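Local coordinates for protein putative oxidoreductase (PDB 3KUX) that is a putative oxidoreductase that probably uses a nicotinamide adenine dinucleotide cofactor held by its Rossmann-fold domain, at residues E152-R157 and V227-V232. Numbering follows the deposited sequence.
Sequences ESHFDR and VLHSTV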
loop_
_atom_site.group_PDB
_atom_site.type_symbol
_atom_site.label_atom_id
_atom_site.label_comp_id
_atom_site.label_asym_id
_atom_site.label_seq_id
_atom_site.Cartn_x
_atom_site.Cartn_y
_atom_site.Cartn_z
ATOM N N GLU A 152 -4.107 15.852 7.335
ATOM C CA GLU A 152 -3.903 16.167 5.929
ATOM C C GLU A 152 -2.728 15.378 5.364
ATOM O O GLU A 152 -1.625 15.407 5.903
ATOM C CB GLU A 152 -3.691 17.671 5.741
ATOM C CG GLU A 152 -3.595 18.114 4.286
ATOM C CD GLU A 152 -3.796 19.611 4.114
ATOM O OE1 GLU A 152 -3.559 20.123 2.999
ATOM O OE2 GLU A 152 -4.201 20.278 5.090
ATOM N N SER A 153 -2.982 14.671 4.269
ATOM C CA SER A 153 -2.006 13.765 3.689
ATOM C C SER A 153 -1.909 14.005 2.183
ATOM O O SER A 153 -2.905 13.864 1.471
ATOM C CB SER A 153 -2.420 12.319 3.983
ATOM O OG SER A 153 -1.538 11.386 3.386
ATOM N N HIS A 154 -0.716 14.381 1.709
ATOM C CA HIS A 154 -0.492 14.675 0.286
ATOM C C HIS A 154 0.527 13.748 -0.382
ATOM O O HIS A 154 1.465 13.268 0.259
ATOM C CB HIS A 154 0.036 16.097 0.100
ATOM C CG HIS A 154 -0.969 17.173 0.358
ATOM N ND1 HIS A 154 -1.255 18.155 -0.566
ATOM C CD2 HIS A 154 -1.726 17.449 1.446
ATOM C CE1 HIS A 154 -2.160 18.978 -0.065
ATOM N NE2 HIS A 154 -2.459 18.573 1.156
ATOM N N PHE A 155 0.341 13.528 -1.681
ATOM C CA PHE A 155 1.406 13.032 -2.548
ATOM C C PHE A 155 1.516 13.936 -3.768
ATOM O O PHE A 155 1.167 13.539 -4.882
ATOM C CB PHE A 155 1.159 11.593 -2.987
ATOM C CG PHE A 155 1.826 10.581 -2.117
ATOM C CD1 PHE A 155 3.085 10.830 -1.593
ATOM C CD2 PHE A 155 1.207 9.378 -1.827
ATOM C CE1 PHE A 155 3.713 9.898 -0.782
ATOM C CE2 PHE A 155 1.825 8.440 -1.016
ATOM C CZ PHE A 155 3.082 8.702 -0.493
ATOM N N ASP A 156 1.996 15.156 -3.549
ATOM C CA ASP A 156 2.083 16.147 -4.612
ATOM C C ASP A 156 3.390 15.989 -5.367
ATOM O O ASP A 156 4.447 15.863 -4.760
ATOM C CB ASP A 156 1.965 17.556 -4.033
ATOM C CG ASP A 156 0.674 17.757 -3.277
ATOM O OD1 ASP A 156 -0.289 17.003 -3.543
ATOM O OD2 ASP A 156 0.613 18.657 -2.417
ATOM N N ARG A 157 3.311 15.985 -6.692
ATOM C CA ARG A 157 4.492 15.799 -7.521
ATOM C C ARG A 157 4.557 16.828 -8.627
ATOM O O ARG A 157 3.562 17.473 -8.958
ATOM C CB ARG A 157 4.476 14.425 -8.171
ATOM C CG ARG A 157 4.419 13.271 -7.220
ATOM C CD ARG A 157 3.796 12.106 -7.937
ATOM N NE ARG A 157 4.107 10.835 -7.303
ATOM C CZ ARG A 157 3.573 9.682 -7.683
ATOM N NH1 ARG A 157 2.703 9.662 -8.686
ATOM N NH2 ARG A 157 3.902 8.555 -7.059
ATOM N N VAL A 227 -8.057 15.219 5.155
ATOM C CA VAL A 227 -7.916 15.653 3.771
ATOM C C VAL A 227 -6.819 14.881 3.052
ATOM O O VAL A 227 -5.650 14.939 3.436
ATOM C CB VAL A 227 -7.643 17.167 3.665
ATOM C CG1 VAL A 227 -7.336 17.560 2.217
ATOM C CG2 VAL A 227 -8.833 17.950 4.180
ATOM N N LEU A 228 -7.204 14.151 2.008
ATOM C CA LEU A 228 -6.247 13.406 1.201
ATOM C C LEU A 228 -6.122 14.102 -0.143
ATOM O O LEU A 228 -7.129 14.425 -0.763
ATOM C CB LEU A 228 -6.713 11.962 1.000
ATOM C CG LEU A 228 -7.288 11.228 2.211
ATOM C CD1 LEU A 228 -7.678 9.799 1.835
ATOM C CD2 LEU A 228 -6.314 11.236 3.381
ATOM N N HIS A 229 -4.895 14.320 -0.601
ATOM C CA HIS A 229 -4.680 15.158 -1.769
ATOM C C HIS A 229 -3.489 14.700 -2.610
ATOM O O HIS A 229 -2.448 14.318 -2.078
ATOM C CB HIS A 229 -4.477 16.615 -1.318
ATOM C CG HIS A 229 -4.367 17.592 -2.449
ATOM N ND1 HIS A 229 -5.253 18.633 -2.619
ATOM C CD2 HIS A 229 -3.479 17.683 -3.467
ATOM C CE1 HIS A 229 -4.916 19.324 -3.695
ATOM N NE2 HIS A 229 -3.844 18.768 -4.227
ATOM N N SER A 230 -3.635 14.749 -3.929
ATOM C CA SER A 230 -2.500 14.492 -4.810
ATOM C C SER A 230 -2.576 15.322 -6.091
ATOM O O SER A 230 -3.649 15.804 -6.469
ATOM C CB SER A 230 -2.390 13.005 -5.137
ATOM O OG SER A 230 -1.112 12.710 -5.662
ATOM N N THR A 231 -1.432 15.484 -6.753
ATOM C CA THR A 231 -1.353 16.285 -7.971
ATOM C C THR A 231 -0.030 16.039 -8.697
ATOM O O THR A 231 0.954 15.646 -8.076
ATOM C CB THR A 231 -1.477 17.784 -7.647
ATOM O OG1 THR A 231 -1.471 18.546 -8.860
ATOM C CG2 THR A 231 -0.317 18.235 -6.771
ATOM N N VAL A 232 -0.011 16.275 -10.009
ATOM C CA VAL A 232 1.213 16.142 -10.807
ATOM C C VAL A 232 1.782 17.499 -11.204
ATOM O O VAL A 232 2.777 17.576 -11.923
ATOM C CB VAL A 232 0.989 15.316 -12.092
ATOM C CG1 VAL A 232 0.592 13.890 -11.751
ATOM C CG2 VAL A 232 -0.058 15.980 -12.991
#
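Val227 O takes the backbone N-H of Ser153, N to O 2.8 Å, and opens a parallel ladder between strands 148-156 and 224-231. The two are neighbours in the mixed sheet of the C-terminal alpha/beta domain. Leu228 touches Ser153 through CD2 on the face covered by helix 176-192. His229 is bonded to this one strand at both ends of its backbone, N to Ser153 O and O to Phe155 N. Its CB sits over the centre of the His154 ring as a CH-pi contact, 3.6 Å from the centroid. The imidazoles lie nearly parallel, 14° apart, but are offset so much that little of one ring lies over the other. Glu152 OE1 accepts from His154 NE2 at 2.6 Å. Asp156 OD2 accepts from His154 ND1 at 2.7 Å, and the two bonds together fix the rotation of the His154 ring. Thr238 also bonds Asp156 OD2. With chi1 at -164°, Ser230 OG swings opposite its own N, and the hydroxyl donates to Phe155 O from above the carbonyl plane. Thr231 O receives Arg157 N at 2.8 Å. On the histidine face, the methyl CG2 of Thr231 packs 3.6 Å from Asp156 CB.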